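PDB 6SMO: PKS_KS domain-containing protein, which probably catalyses the 3-oxoacyl-forming condensation of acyl groups carried on an acyl carrier protein, and holds a pentaoxo-dodecanal chain in its pocket. Local coordinates for residues E46-I51 with K388-P393; A193-L198 with S433-R438; T248-L253 with G333-Q338; L384-Q389 with Y416-A421. One frame throughout, in Å; residues are numbered along the deposited sequence.

In the fold
The four contacts lie in one ketosynthase domain of the thiolase-like superfamily. Contact 2 is its inner packing, setting helix 193-206 on strand 431-438; the side chain of Asp196 is about 10 Å from the bound polyketone aldehyde, whose pocket includes Cys191. Contact 4 joins the same sheet through strand 420-427, a neighbour of 431-438, and Met437 O accepts from Ala421 N. Contacts 1 and 4 share Lys388 and Gln389, with centres about 11 Å apart, so that the end of helix 372-388 touches both 46-51 and 416-421. Contact 3 stands apart, its centre about 21 Å from those of contacts 1 and 2; its Gly333 is about 11 Å from the ligand.

Contact 1. Residues E46-I51 with K388-P393; sequences EFWNNI and KQYVHP
The ammonium group of Lys388 sits over the indole of Trp48, NZ lying 4.5 Å from the centroid of the Trp48 five-membered ring in an off-centre cation-pi interaction. No hydrogen bond crosses between the segments, and the union rests on packing and on this lysine laid over the indole. Trp48 carries most of it. The aliphatic part of Lys388 runs over one face, its CD 3.6 Å from the centroid of the same five-membered ring in a CH-pi contact, and the chain bends only at its last torsion (chi4 -79°). At the indole edge lies Tyr390 CB, near the ring plane and 3.8 Å from Trp48 CZ2. The tyrosine ring stands steeply against the indole, the two planes at 82°, and stacks on His52. In the ketosynthase fold this brings helix 44-53 against the chain that leaves helix 372-388 and enters the short strand 390-391; Phe47, one residue before Trp48, packs on Ile377, Ala381 and Leu384 of that longer helix. Further along, Ile51 O packs against His392 CB, Ile51 CD1 approaches His392 CD2 at 4.2 Å, and Met366 touches both side chains. His392 ND1 makes a weak, nearly straight bond to Pro393 O (3.4 Å), while the backbone N of His392 donates to the carboxylate of Glu385.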
loop_
_atom_site.group_PDB
_atom_site.type_symbol
_atom_site.label_atom_id
_atom_site.label_comp_id
_atom_site.label_asym_id
_atom_site.label_seq_id
_atom_site.Cartn_x
_atom_site.Cartn_y
_atom_site.Cartn_z
ATOM N N GLU B 46 -7.265 23.282 17.034
ATOM C CA GLU B 46 -6.746 24.207 15.987
ATOM C C GLU B 46 -7.205 23.725 14.604
ATOM O O GLU B 46 -7.624 24.576 13.796
ATOM C CB GLU B 46 -5.219 24.301 16.053
ATOM C CG GLU B 46 -4.646 25.445 15.234
ATOM C CD GLU B 46 -3.135 25.415 15.071
ATOM O OE1 GLU B 46 -2.662 25.671 13.946
ATOM O OE2 GLU B 46 -2.436 25.142 16.068
ATOM N N PHE B 47 -7.125 22.413 14.353
ATOM C CA PHE B 47 -7.499 21.755 13.071
ATOM C C PHE B 47 -8.955 22.082 12.717
ATOM O O PHE B 47 -9.207 22.476 11.562
ATOM C CB PHE B 47 -7.282 20.240 13.155
ATOM C CG PHE B 47 -7.771 19.462 11.959
ATOM C CD1 PHE B 47 -7.095 19.522 10.750
ATOM C CD2 PHE B 47 -8.904 18.667 12.042
ATOM C CE1 PHE B 47 -7.543 18.804 9.652
ATOM C CE2 PHE B 47 -9.350 17.950 10.942
ATOM C CZ PHE B 47 -8.669 18.020 9.749
ATOM N N TRP B 48 -9.874 21.922 13.676
ATOM C CA TRP B 48 -11.339 22.096 13.471
ATOM C C TRP B 48 -11.665 23.561 13.156
ATOM O O TRP B 48 -12.390 23.799 12.169
ATOM C CB TRP B 48 -12.141 21.609 14.685
ATOM C CG TRP B 48 -13.600 21.926 14.565
ATOM C CD1 TRP B 48 -14.303 22.863 15.265
ATOM C CD2 TRP B 48 -14.530 21.339 13.636
ATOM N NE1 TRP B 48 -15.608 22.883 14.854
ATOM C CE2 TRP B 48 -15.778 21.960 13.856
ATOM C CE3 TRP B 48 -14.433 20.347 12.654
ATOM C CZ2 TRP B 48 -16.917 21.615 13.128
ATOM C CZ3 TRP B 48 -15.559 20.008 11.936
ATOM C CH2 TRP B 48 -16.784 20.634 12.172
ATOM N N ASN B 49 -11.165 24.490 13.977
ATOM C CA ASN B 49 -11.452 25.949 13.891
ATOM C C ASN B 49 -11.173 26.455 12.470
ATOM O O ASN B 49 -12.008 27.212 11.945
ATOM C CB ASN B 49 -10.643 26.751 14.915
ATOM C CG ASN B 49 -11.110 26.545 16.342
ATOM O OD1 ASN B 49 -12.278 26.248 16.584
ATOM N ND2 ASN B 49 -10.206 26.703 17.293
ATOM N N ASN B 50 -10.045 26.047 11.879
ATOM C CA ASN B 50 -9.571 26.537 10.557
ATOM C C ASN B 50 -10.469 25.982 9.444
ATOM O O ASN B 50 -10.860 26.778 8.567
ATOM C CB ASN B 50 -8.089 26.214 10.334
ATOM C CG ASN B 50 -7.168 27.081 11.166
ATOM O OD1 ASN B 50 -6.314 26.576 11.890
ATOM N ND2 ASN B 50 -7.339 28.390 11.080
ATOM N N ILE B 51 -10.796 24.683 9.475
ATOM C CA ILE B 51 -11.617 24.016 8.418
ATOM C C ILE B 51 -13.081 24.455 8.556
ATOM O O ILE B 51 -13.784 24.468 7.526
ATOM C CB ILE B 51 -11.462 22.478 8.430
ATOM C CG1 ILE B 51 -12.044 21.826 9.689
ATOM C CG2 ILE B 51 -10.007 22.086 8.211
ATOM C CD1 ILE B 51 -12.330 20.350 9.532
ATOM N N LYS B 388 -20.126 17.467 16.037
ATOM C CA LYS B 388 -20.522 18.896 16.170
ATOM C C LYS B 388 -21.685 19.225 15.223
ATOM O O LYS B 388 -22.111 20.398 15.215
ATOM C CB LYS B 388 -19.301 19.788 15.925
ATOM C CG LYS B 388 -18.237 19.719 17.014
ATOM C CD LYS B 388 -16.884 20.245 16.587
ATOM C CE LYS B 388 -15.827 20.106 17.664
ATOM N NZ LYS B 388 -15.949 21.163 18.697
ATOM N N GLN B 389 -22.191 18.234 14.475
ATOM C CA GLN B 389 -23.333 18.373 13.528
ATOM C C GLN B 389 -23.095 19.582 12.614
ATOM O O GLN B 389 -24.050 20.350 12.378
ATOM C CB GLN B 389 -24.652 18.503 14.295
ATOM C CG GLN B 389 -25.017 17.272 15.114
ATOM C CD GLN B 389 -25.530 16.133 14.266
ATOM O OE1 GLN B 389 -24.778 15.480 13.545
ATOM N NE2 GLN B 389 -26.824 15.875 14.358
ATOM N N TYR B 390 -21.859 19.741 12.131
ATOM C CA TYR B 390 -21.426 20.810 11.193
ATOM C C TYR B 390 -20.730 20.160 9.993
ATOM O O TYR B 390 -20.131 19.080 10.159
ATOM C CB TYR B 390 -20.504 21.812 11.894
ATOM C CG TYR B 390 -20.179 23.040 11.081
ATOM C CD1 TYR B 390 -20.988 24.164 11.133
ATOM C CD2 TYR B 390 -19.068 23.079 10.254
ATOM C CE1 TYR B 390 -20.700 25.297 10.387
ATOM C CE2 TYR B 390 -18.766 24.203 9.500
ATOM C CZ TYR B 390 -19.585 25.317 9.568
ATOM O OH TYR B 390 -19.293 26.428 8.831
ATOM N N VAL B 391 -20.815 20.805 8.827
ATOM C CA VAL B 391 -20.201 20.333 7.551
ATOM C C VAL B 391 -19.275 21.435 7.025
ATOM O O VAL B 391 -19.777 22.543 6.749
ATOM C CB VAL B 391 -21.285 19.954 6.523
ATOM C CG1 VAL B 391 -20.684 19.595 5.175
ATOM C CG2 VAL B 391 -22.165 18.820 7.026
ATOM N N HIS B 392 -17.975 21.141 6.900
ATOM C CA HIS B 392 -16.947 22.079 6.374
ATOM C C HIS B 392 -17.166 22.259 4.874
ATOM O O HIS B 392 -17.612 21.334 4.197
ATOM C CB HIS B 392 -15.524 21.611 6.726
ATOM C CG HIS B 392 -15.042 20.419 5.965
ATOM N ND1 HIS B 392 -14.756 20.466 4.613
ATOM C CD2 HIS B 392 -14.760 19.160 6.366
ATOM C CE1 HIS B 392 -14.341 19.282 4.211
ATOM N NE2 HIS B 392 -14.336 18.463 5.267
ATOM N N PRO B 393 -16.873 23.455 4.311
ATOM C CA PRO B 393 -17.090 23.713 2.888
ATOM C C PRO B 393 -15.924 23.270 1.994
ATOM O O PRO B 393 -14.836 23.071 2.502
ATOM C CB PRO B 393 -17.218 25.240 2.858
ATOM C CG PRO B 393 -16.270 25.705 3.947
ATOM C CD PRO B 393 -16.329 24.628 5.014
#

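Contact 2. Residues A193-L198 with S433-R438; sequences AGLDAL and SVIVMR
The carboxylate of Asp196 takes the hydroxyl of Ser433 on the syn side of OD1, with the donor 16° out of the carboxylate plane. Ser433 OG donates to Asp196 OD1 at 2.7 Å. The serine oxygen lies beside its own backbone N (chi1 -69°), which turns it to the helix, and it also hydrogen-bonds to Ser291 OG. The acid has several further partners: OD1 hydrogen-bonds to Tyr289 OH, and OD2 pairs with Thr189 OG1 and makes a salt bridge to Lys153 of the neighbouring Ketoacyl_synth_N domain-containing protein chain. So many donors would probably favour the ionised form. The helix begins just after Cys191 of the ligand pocket, and over 193-198 and 433-438 the axes come within 8.0 Å, at 46°; this is the helix-on-sheet layering of the thiolase fold, with helix 306-319 covering Val434 on the strand's other face. Beside the polar pair, the two branches of Leu195 divide the work. Leu195 CD1 rests on the backbone, 3.4 Å from Ser433 O, whereas Leu195 CD2 meets Ile435 CD1 at 3.7 Å. Leu198 CD1, one turn on, touches Ile435 CD1 at 4.2 Å, and Ser379 of helix 372-388 packs on both leucines.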
loop_
_atom_site.group_PDB
_atom_site.type_symbol
_atom_site.label_atom_id
_atom_site.label_comp_id
_atom_site.label_asym_id
_atom_site.label_seq_id
_atom_site.Cartn_x
_atom_site.Cartn_y
_atom_site.Cartn_z
ATOM N N ALA B 193 -4.654 3.502 1.443
ATOM C CA ALA B 193 -3.997 2.875 2.616
ATOM C C ALA B 193 -4.629 3.367 3.924
ATOM O O ALA B 193 -4.811 2.532 4.831
ATOM C CB ALA B 193 -2.517 3.169 2.573
ATOM N N GLY B 194 -4.941 4.664 4.013
ATOM C CA GLY B 194 -5.555 5.293 5.199
ATOM C C GLY B 194 -6.827 4.580 5.633
ATOM O O GLY B 194 -6.888 4.161 6.805
ATOM N N LEU B 195 -7.799 4.440 4.724
ATOM C CA LEU B 195 -9.106 3.773 4.990
ATOM C C LEU B 195 -8.900 2.262 5.149
ATOM O O LEU B 195 -9.670 1.648 5.911
ATOM C CB LEU B 195 -10.089 4.055 3.848
ATOM C CG LEU B 195 -10.600 5.490 3.712
ATOM C CD1 LEU B 195 -11.864 5.515 2.869
ATOM C CD2 LEU B 195 -10.864 6.135 5.065
ATOM N N ASP B 196 -7.926 1.686 4.439
ATOM C CA ASP B 196 -7.613 0.232 4.484
ATOM C C ASP B 196 -7.074 -0.129 5.875
ATOM O O ASP B 196 -7.392 -1.235 6.356
ATOM C CB ASP B 196 -6.648 -0.163 3.362
ATOM C CG ASP B 196 -7.256 -0.085 1.972
ATOM O OD1 ASP B 196 -8.461 0.219 1.870
ATOM O OD2 ASP B 196 -6.521 -0.336 0.998
ATOM N N ALA B 197 -6.300 0.771 6.493
ATOM C CA ALA B 197 -5.785 0.644 7.877
ATOM C C ALA B 197 -6.954 0.689 8.868
ATOM O O ALA B 197 -6.961 -0.123 9.813
ATOM C CB ALA B 197 -4.777 1.729 8.160
ATOM N N LEU B 198 -7.902 1.609 8.656
ATOM C CA LEU B 198 -9.158 1.722 9.447
ATOM C C LEU B 198 -10.019 0.474 9.211
ATOM O O LEU B 198 -10.649 0.002 10.177
ATOM C CB LEU B 198 -9.907 2.996 9.039
ATOM C CG LEU B 198 -9.240 4.312 9.438
ATOM C CD1 LEU B 198 -9.843 5.480 8.674
ATOM C CD2 LEU B 198 -9.350 4.547 10.936
ATOM N N SER B 433 -11.728 2.606 -2.003
ATOM C CA SER B 433 -11.993 2.238 -0.587
ATOM C C SER B 433 -13.052 3.173 0.002
ATOM O O SER B 433 -12.926 4.400 -0.179
ATOM C CB SER B 433 -10.723 2.256 0.222
ATOM O OG SER B 433 -9.866 1.190 -0.161
ATOM N N VAL B 434 -14.058 2.599 0.669
ATOM C CA VAL B 434 -15.201 3.325 1.298
ATOM C C VAL B 434 -15.384 2.799 2.726
ATOM O O VAL B 434 -15.329 1.567 2.912
ATOM C CB VAL B 434 -16.492 3.159 0.469
ATOM C CG1 VAL B 434 -17.677 3.874 1.102
ATOM C CG2 VAL B 434 -16.302 3.621 -0.968
ATOM N N ILE B 435 -15.577 3.704 3.691
ATOM C CA ILE B 435 -16.026 3.380 5.080
ATOM C C ILE B 435 -17.340 4.122 5.340
ATOM O O ILE B 435 -17.480 5.267 4.869
ATOM C CB ILE B 435 -14.953 3.718 6.137
ATOM C CG1 ILE B 435 -14.458 5.162 6.032
ATOM C CG2 ILE B 435 -13.801 2.728 6.070
ATOM C CD1 ILE B 435 -13.811 5.683 7.293
ATOM N N VAL B 436 -18.270 3.476 6.047
ATOM C CA VAL B 436 -19.585 4.054 6.450
ATOM C C VAL B 436 -19.502 4.418 7.935
ATOM O O VAL B 436 -19.374 3.493 8.760
ATOM C CB VAL B 436 -20.744 3.077 6.171
ATOM C CG1 VAL B 436 -22.088 3.657 6.588
ATOM C CG2 VAL B 436 -20.779 2.649 4.712
ATOM N N MET B 437 -19.555 5.716 8.251
ATOM C CA MET B 437 -19.587 6.236 9.642
ATOM C C MET B 437 -21.022 6.638 9.995
ATOM O O MET B 437 -21.799 6.952 9.071
ATOM C CB MET B 437 -18.650 7.436 9.808
ATOM C CG MET B 437 -17.186 7.051 9.763
ATOM S SD MET B 437 -16.140 8.225 10.650
ATOM C CE MET B 437 -14.568 7.368 10.591
ATOM N N ARG B 438 -21.344 6.627 11.290
ATOM C CA ARG B 438 -22.725 6.751 11.822
ATOM C C ARG B 438 -22.683 7.467 13.177
ATOM O O ARG B 438 -21.708 7.257 13.928
ATOM C CB ARG B 438 -23.336 5.351 11.944
ATOM C CG ARG B 438 -24.834 5.327 12.214
ATOM C CD ARG B 438 -25.334 3.900 12.326
ATOM N NE ARG B 438 -26.764 3.814 12.584
ATOM C CZ ARG B 438 -27.443 2.680 12.736
ATOM N NH1 ARG B 438 -26.825 1.512 12.659
ATOM N NH2 ARG B 438 -28.744 2.718 12.970
#

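Contact 3. Residues T248-L253 with G333-Q338; sequences TCPFSL and GSSTAQ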
loop_
_atom_site.group_PDB
_atom_site.type_symbol
_atom_site.label_atom_id
_atom_site.label_comp_id
_atom_site.label_asym_id
_atom_site.label_seq_id
_atom_site.Cartn_x
_atom_site.Cartn_y
_atom_site.Cartn_z
ATOM N N THR B 248 -5.774 24.277 -5.694
ATOM C CA THR B 248 -6.636 23.127 -5.298
ATOM C C THR B 248 -8.087 23.618 -5.206
ATOM O O THR B 248 -8.408 24.346 -4.245
ATOM C CB THR B 248 -6.130 22.440 -4.019
ATOM O OG1 THR B 248 -7.084 21.444 -3.650
ATOM C CG2 THR B 248 -5.907 23.376 -2.850
ATOM N N CYS B 249 -8.917 23.251 -6.190
ATOM C CA CYS B 249 -10.344 23.657 -6.317
ATOM C C CYS B 249 -11.179 22.459 -6.767
ATOM O O CYS B 249 -11.495 22.328 -7.948
ATOM C CB CYS B 249 -10.494 24.818 -7.296
ATOM S SG CYS B 249 -9.627 24.563 -8.865
ATOM N N PRO B 250 -11.542 21.539 -5.842
ATOM C CA PRO B 250 -12.335 20.356 -6.183
ATOM C C PRO B 250 -13.722 20.679 -6.762
ATOM O O PRO B 250 -14.395 21.542 -6.221
ATOM C CB PRO B 250 -12.496 19.616 -4.843
ATOM C CG PRO B 250 -11.358 20.130 -3.989
ATOM C CD PRO B 250 -11.174 21.570 -4.419
ATOM N N PHE B 251 -14.093 19.987 -7.846
ATOM C CA PHE B 251 -15.414 20.040 -8.534
ATOM C C PHE B 251 -15.576 21.352 -9.317
ATOM O O PHE B 251 -16.672 21.569 -9.875
ATOM C CB PHE B 251 -16.558 19.842 -7.535
ATOM C CG PHE B 251 -16.413 18.631 -6.649
ATOM C CD1 PHE B 251 -16.549 17.352 -7.170
ATOM C CD2 PHE B 251 -16.137 18.766 -5.296
ATOM C CE1 PHE B 251 -16.413 16.237 -6.357
ATOM C CE2 PHE B 251 -16.002 17.650 -4.485
ATOM C CZ PHE B 251 -16.140 16.388 -5.016
ATOM N N SER B 252 -14.528 22.182 -9.381
ATOM C CA SER B 252 -14.493 23.449 -10.158
ATOM C C SER B 252 -14.045 23.152 -11.594
ATOM O O SER B 252 -13.298 22.173 -11.789
ATOM C CB SER B 252 -13.596 24.470 -9.508
ATOM O OG SER B 252 -14.066 24.807 -8.212
ATOM N N LEU B 253 -14.480 23.980 -12.547
ATOM C CA LEU B 253 -14.193 23.829 -14.001
ATOM C C LEU B 253 -12.720 24.165 -14.286
ATOM O O LEU B 253 -12.216 23.725 -15.337
ATOM C CB LEU B 253 -15.146 24.740 -14.784
ATOM C CG LEU B 253 -15.098 24.631 -16.310
ATOM C CD1 LEU B 253 -15.211 23.186 -16.775
ATOM C CD2 LEU B 253 -16.198 25.473 -16.940
ATOM N N GLY B 333 -12.077 13.937 -3.491
ATOM C CA GLY B 333 -11.896 15.307 -4.017
ATOM C C GLY B 333 -10.465 15.770 -4.227
ATOM O O GLY B 333 -10.119 16.779 -3.618
ATOM N N SER B 334 -9.654 15.069 -5.017
ATOM C CA SER B 334 -8.238 15.473 -5.247
ATOM C C SER B 334 -8.088 16.782 -6.045
ATOM O O SER B 334 -7.012 17.390 -5.976
ATOM C CB SER B 334 -7.422 14.357 -5.829
ATOM O OG SER B 334 -8.024 13.844 -6.995
ATOM N N SER B 335 -9.096 17.151 -6.831
ATOM C CA SER B 335 -9.099 18.361 -7.700
ATOM C C SER B 335 -8.329 18.082 -8.998
ATOM O O SER B 335 -7.752 19.034 -9.559
ATOM C CB SER B 335 -8.557 19.573 -6.975
ATOM O OG SER B 335 -8.741 20.750 -7.749
ATOM N N THR B 336 -8.320 16.824 -9.452
ATOM C CA THR B 336 -7.902 16.415 -10.820
ATOM C C THR B 336 -9.156 16.328 -11.695
ATOM O O THR B 336 -10.260 16.212 -11.124
ATOM C CB THR B 336 -7.139 15.083 -10.814
ATOM O OG1 THR B 336 -8.010 14.070 -10.310
ATOM C CG2 THR B 336 -5.871 15.127 -9.987
ATOM N N ALA B 337 -8.988 16.379 -13.018
ATOM C CA ALA B 337 -10.087 16.357 -14.014
ATOM C C ALA B 337 -10.858 15.032 -13.927
ATOM O O ALA B 337 -12.098 15.067 -14.051
ATOM C CB ALA B 337 -9.531 16.582 -15.400
ATOM N N GLN B 338 -10.153 13.916 -13.699
ATOM C CA GLN B 338 -10.688 12.533 -13.844
ATOM C C GLN B 338 -11.291 12.027 -12.524
ATOM O O GLN B 338 -12.251 11.234 -12.598
ATOM C CB GLN B 338 -9.587 11.588 -14.329
ATOM C CG GLN B 338 -9.082 11.918 -15.728
ATOM C CD GLN B 338 -8.179 10.845 -16.285
ATOM O OE1 GLN B 338 -7.002 11.074 -16.554
ATOM N NE2 GLN B 338 -8.727 9.654 -16.460
HETATM O O HOH W 1 -5.506 18.813 -4.095
#
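Polar bonds to Ser335 and through a water join 248-253 to 333-338. Cys249 N donates to Ser335 OG at 3.0 Å with an N-H...O angle of 143°; OG reaches the amide because it is swung anti to the serine's own N (chi1 -172°). A water donates both to Thr248 OG1 at 3.1 Å and to Ser334 O at 2.8 Å. The threonine hydroxyl has another partner in Lys364 O. In the ketosynthase domain this joins the loop between helix 224-233 and strand 263-271 to the one running from strand 326-330 into helix 337-350, where Thr336 is the N-cap. Segment 248-253 has no regular structure, but Cys249 to Ser252 form a type II beta turn with Phe251 at its third position. Asp340, near the start of helix 337-350, accepts a hydrogen bond from Phe251 N. Van der Waals packing centres on the proline at the second position of the turn. Pro250 CG lies 3.6 Å from Gly333 O and 4.1 Å from Ser335 CB. Phe251 brings CZ of its ring to 4.5 Å from Gly333 CA and stacks on Tyr408. The carbonyl of Gly333 also accepts from Ser362 OG.

Contact 4. Residues L384-Q389 with Y416-A421; sequences LEIEKQ and YPIKTA
Gln389 meets 416-421 with both its backbone and its side chain. It is the first residue to leave helical phi/psi after helix 372-388, with a positive phi of 50° that turns the chain aside. Its carbonyl accepts a hydrogen bond from Tyr416 N, with Gln389 O 2.9 Å from that nitrogen and the donor standing above the carbonyl plane. The side chain folds at chi2 (-75°) and turns toward 416-421. There Gln389 OE1 accepts a weak bond from Ile418 N at 3.3 Å, while Gln389 NE2 lies 3.6 Å from Pro417 CA, the glutamine side chain crossing the proline at about a right angle. Ile418 points toward the helix, and its two branches part. Ile418 CD1 reaches the backbone at Glu385 O, 3.6 Å away, close to the CB of that residue; Ile418 CG2 meets Ile386 CG1 at 3.9 Å, the two side chains again crossing nearly at right angles. Beyond CG1, Ile386 extends its CD1 to Ala421 CB, also at 3.9 Å, which carries the apolar seam onto strand 420-427 of the large sheet. Tyr328 of strand 326-330 touches Ile418 and Ala421. Polar and apolar parts are thus separated: the glutamine bonds lie at the partly exposed margin, whereas the isoleucines close the buried side. With Gln389 O bound by Tyr416 N and OE1 weakly by Ile418 N, the helix end and the loop before the strand are held by directional bonds as well as by packing.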
loop_
_atom_site.group_PDB
_atom_site.type_symbol
_atom_site.label_atom_id
_atom_site.label_comp_id
_atom_site.label_asym_id
_atom_site.label_seq_id
_atom_site.Cartn_x
_atom_site.Cartn_y
_atom_site.Cartn_z
ATOM N N LEU B 384 -15.260 14.680 13.692
ATOM C CA LEU B 384 -15.542 16.009 14.301
ATOM C C LEU B 384 -16.833 16.593 13.710
ATOM O O LEU B 384 -17.591 17.225 14.472
ATOM C CB LEU B 384 -14.352 16.943 14.054
ATOM C CG LEU B 384 -13.073 16.595 14.813
ATOM C CD1 LEU B 384 -11.871 17.308 14.212
ATOM C CD2 LEU B 384 -13.209 16.928 16.291
ATOM N N GLU B 385 -17.064 16.392 12.407
ATOM C CA GLU B 385 -18.259 16.895 11.672
ATOM C C GLU B 385 -19.531 16.257 12.248
ATOM O O GLU B 385 -20.503 17.002 12.483
ATOM C CB GLU B 385 -18.142 16.604 10.174
ATOM C CG GLU B 385 -17.305 17.619 9.419
ATOM C CD GLU B 385 -17.125 17.300 7.946
ATOM O OE1 GLU B 385 -16.619 16.205 7.639
ATOM O OE2 GLU B 385 -17.501 18.141 7.106
ATOM N N ILE B 386 -19.520 14.936 12.459
ATOM C CA ILE B 386 -20.676 14.154 12.995
ATOM C C ILE B 386 -20.927 14.568 14.450
ATOM O O ILE B 386 -22.107 14.754 14.812
ATOM C CB ILE B 386 -20.432 12.636 12.853
ATOM C CG1 ILE B 386 -20.437 12.207 11.382
ATOM C CG2 ILE B 386 -21.440 11.840 13.674
ATOM C CD1 ILE B 386 -19.836 10.844 11.131
ATOM N N GLU B 387 -19.859 14.698 15.243
ATOM C CA GLU B 387 -19.906 15.113 16.674
ATOM C C GLU B 387 -20.593 16.476 16.801
ATOM O O GLU B 387 -21.547 16.583 17.599
ATOM C CB GLU B 387 -18.499 15.177 17.274
ATOM C CG GLU B 387 -18.280 14.202 18.416
ATOM C CD GLU B 387 -18.692 14.727 19.780
ATOM O OE1 GLU B 387 -19.517 14.064 20.442
ATOM O OE2 GLU B 387 -18.182 15.792 20.179
ATOM N N LYS B 388 -20.126 17.467 16.037
ATOM C CA LYS B 388 -20.522 18.896 16.170
ATOM C C LYS B 388 -21.685 19.225 15.223
ATOM O O LYS B 388 -22.111 20.398 15.215
ATOM C CB LYS B 388 -19.301 19.788 15.925
ATOM C CG LYS B 388 -18.237 19.719 17.014
ATOM C CD LYS B 388 -16.884 20.245 16.587
ATOM C CE LYS B 388 -15.827 20.106 17.664
ATOM N NZ LYS B 388 -15.949 21.163 18.697
ATOM N N GLN B 389 -22.191 18.234 14.475
ATOM C CA GLN B 389 -23.333 18.373 13.528
ATOM C C GLN B 389 -23.095 19.582 12.614
ATOM O O GLN B 389 -24.050 20.350 12.378
ATOM C CB GLN B 389 -24.652 18.503 14.295
ATOM C CG GLN B 389 -25.017 17.272 15.114
ATOM C CD GLN B 389 -25.530 16.133 14.266
ATOM O OE1 GLN B 389 -24.778 15.480 13.545
ATOM N NE2 GLN B 389 -26.824 15.875 14.358
ATOM N N TYR B 416 -25.491 21.043 9.921
ATOM C CA TYR B 416 -26.261 19.987 9.212
ATOM C C TYR B 416 -26.372 18.749 10.099
ATOM O O TYR B 416 -25.370 18.292 10.647
ATOM C CB TYR B 416 -25.599 19.654 7.873
ATOM C CG TYR B 416 -26.482 18.898 6.916
ATOM C CD1 TYR B 416 -27.329 19.564 6.044
ATOM C CD2 TYR B 416 -26.483 17.513 6.887
ATOM C CE1 TYR B 416 -28.149 18.876 5.165
ATOM C CE2 TYR B 416 -27.296 16.809 6.013
ATOM C CZ TYR B 416 -28.132 17.492 5.148
ATOM O OH TYR B 416 -28.936 16.804 4.286
ATOM N N PRO B 417 -27.582 18.166 10.268
ATOM C CA PRO B 417 -27.751 16.971 11.091
ATOM C C PRO B 417 -27.380 15.705 10.304
ATOM O O PRO B 417 -28.187 15.245 9.516
ATOM C CB PRO B 417 -29.240 17.011 11.468
ATOM C CG PRO B 417 -29.914 17.745 10.321
ATOM C CD PRO B 417 -28.851 18.613 9.673
ATOM N N ILE B 418 -26.168 15.189 10.532
ATOM C CA ILE B 418 -25.608 13.992 9.837
ATOM C C ILE B 418 -26.103 12.738 10.566
ATOM O O ILE B 418 -25.844 12.624 11.781
ATOM C CB ILE B 418 -24.065 14.049 9.778
ATOM C CG1 ILE B 418 -23.560 15.357 9.162
ATOM C CG2 ILE B 418 -23.508 12.836 9.043
ATOM C CD1 ILE B 418 -22.126 15.688 9.512
ATOM N N LYS B 419 -26.792 11.844 9.847
ATOM C CA LYS B 419 -27.229 10.511 10.345
ATOM C C LYS B 419 -26.179 9.472 9.933
ATOM O O LYS B 419 -25.383 9.064 10.804
ATOM C CB LYS B 419 -28.625 10.158 9.815
ATOM C CG LYS B 419 -29.778 10.491 10.753
ATOM C CD LYS B 419 -30.013 11.974 10.944
ATOM C CE LYS B 419 -31.067 12.270 11.990
ATOM N NZ LYS B 419 -31.307 13.726 12.130
ATOM N N THR B 420 -26.174 9.083 8.654
ATOM C CA THR B 420 -25.234 8.098 8.054
ATOM C C THR B 420 -24.303 8.831 7.084
ATOM O O THR B 420 -24.816 9.436 6.125
ATOM C CB THR B 420 -25.996 6.964 7.355
ATOM O OG1 THR B 420 -26.929 6.415 8.286
ATOM C CG2 THR B 420 -25.086 5.868 6.844
ATOM N N ALA B 421 -22.991 8.769 7.331
ATOM C CA ALA B 421 -21.941 9.455 6.540
ATOM C C ALA B 421 -21.166 8.432 5.702
ATOM O O ALA B 421 -20.886 7.331 6.216
ATOM C CB ALA B 421 -21.023 10.218 7.462
#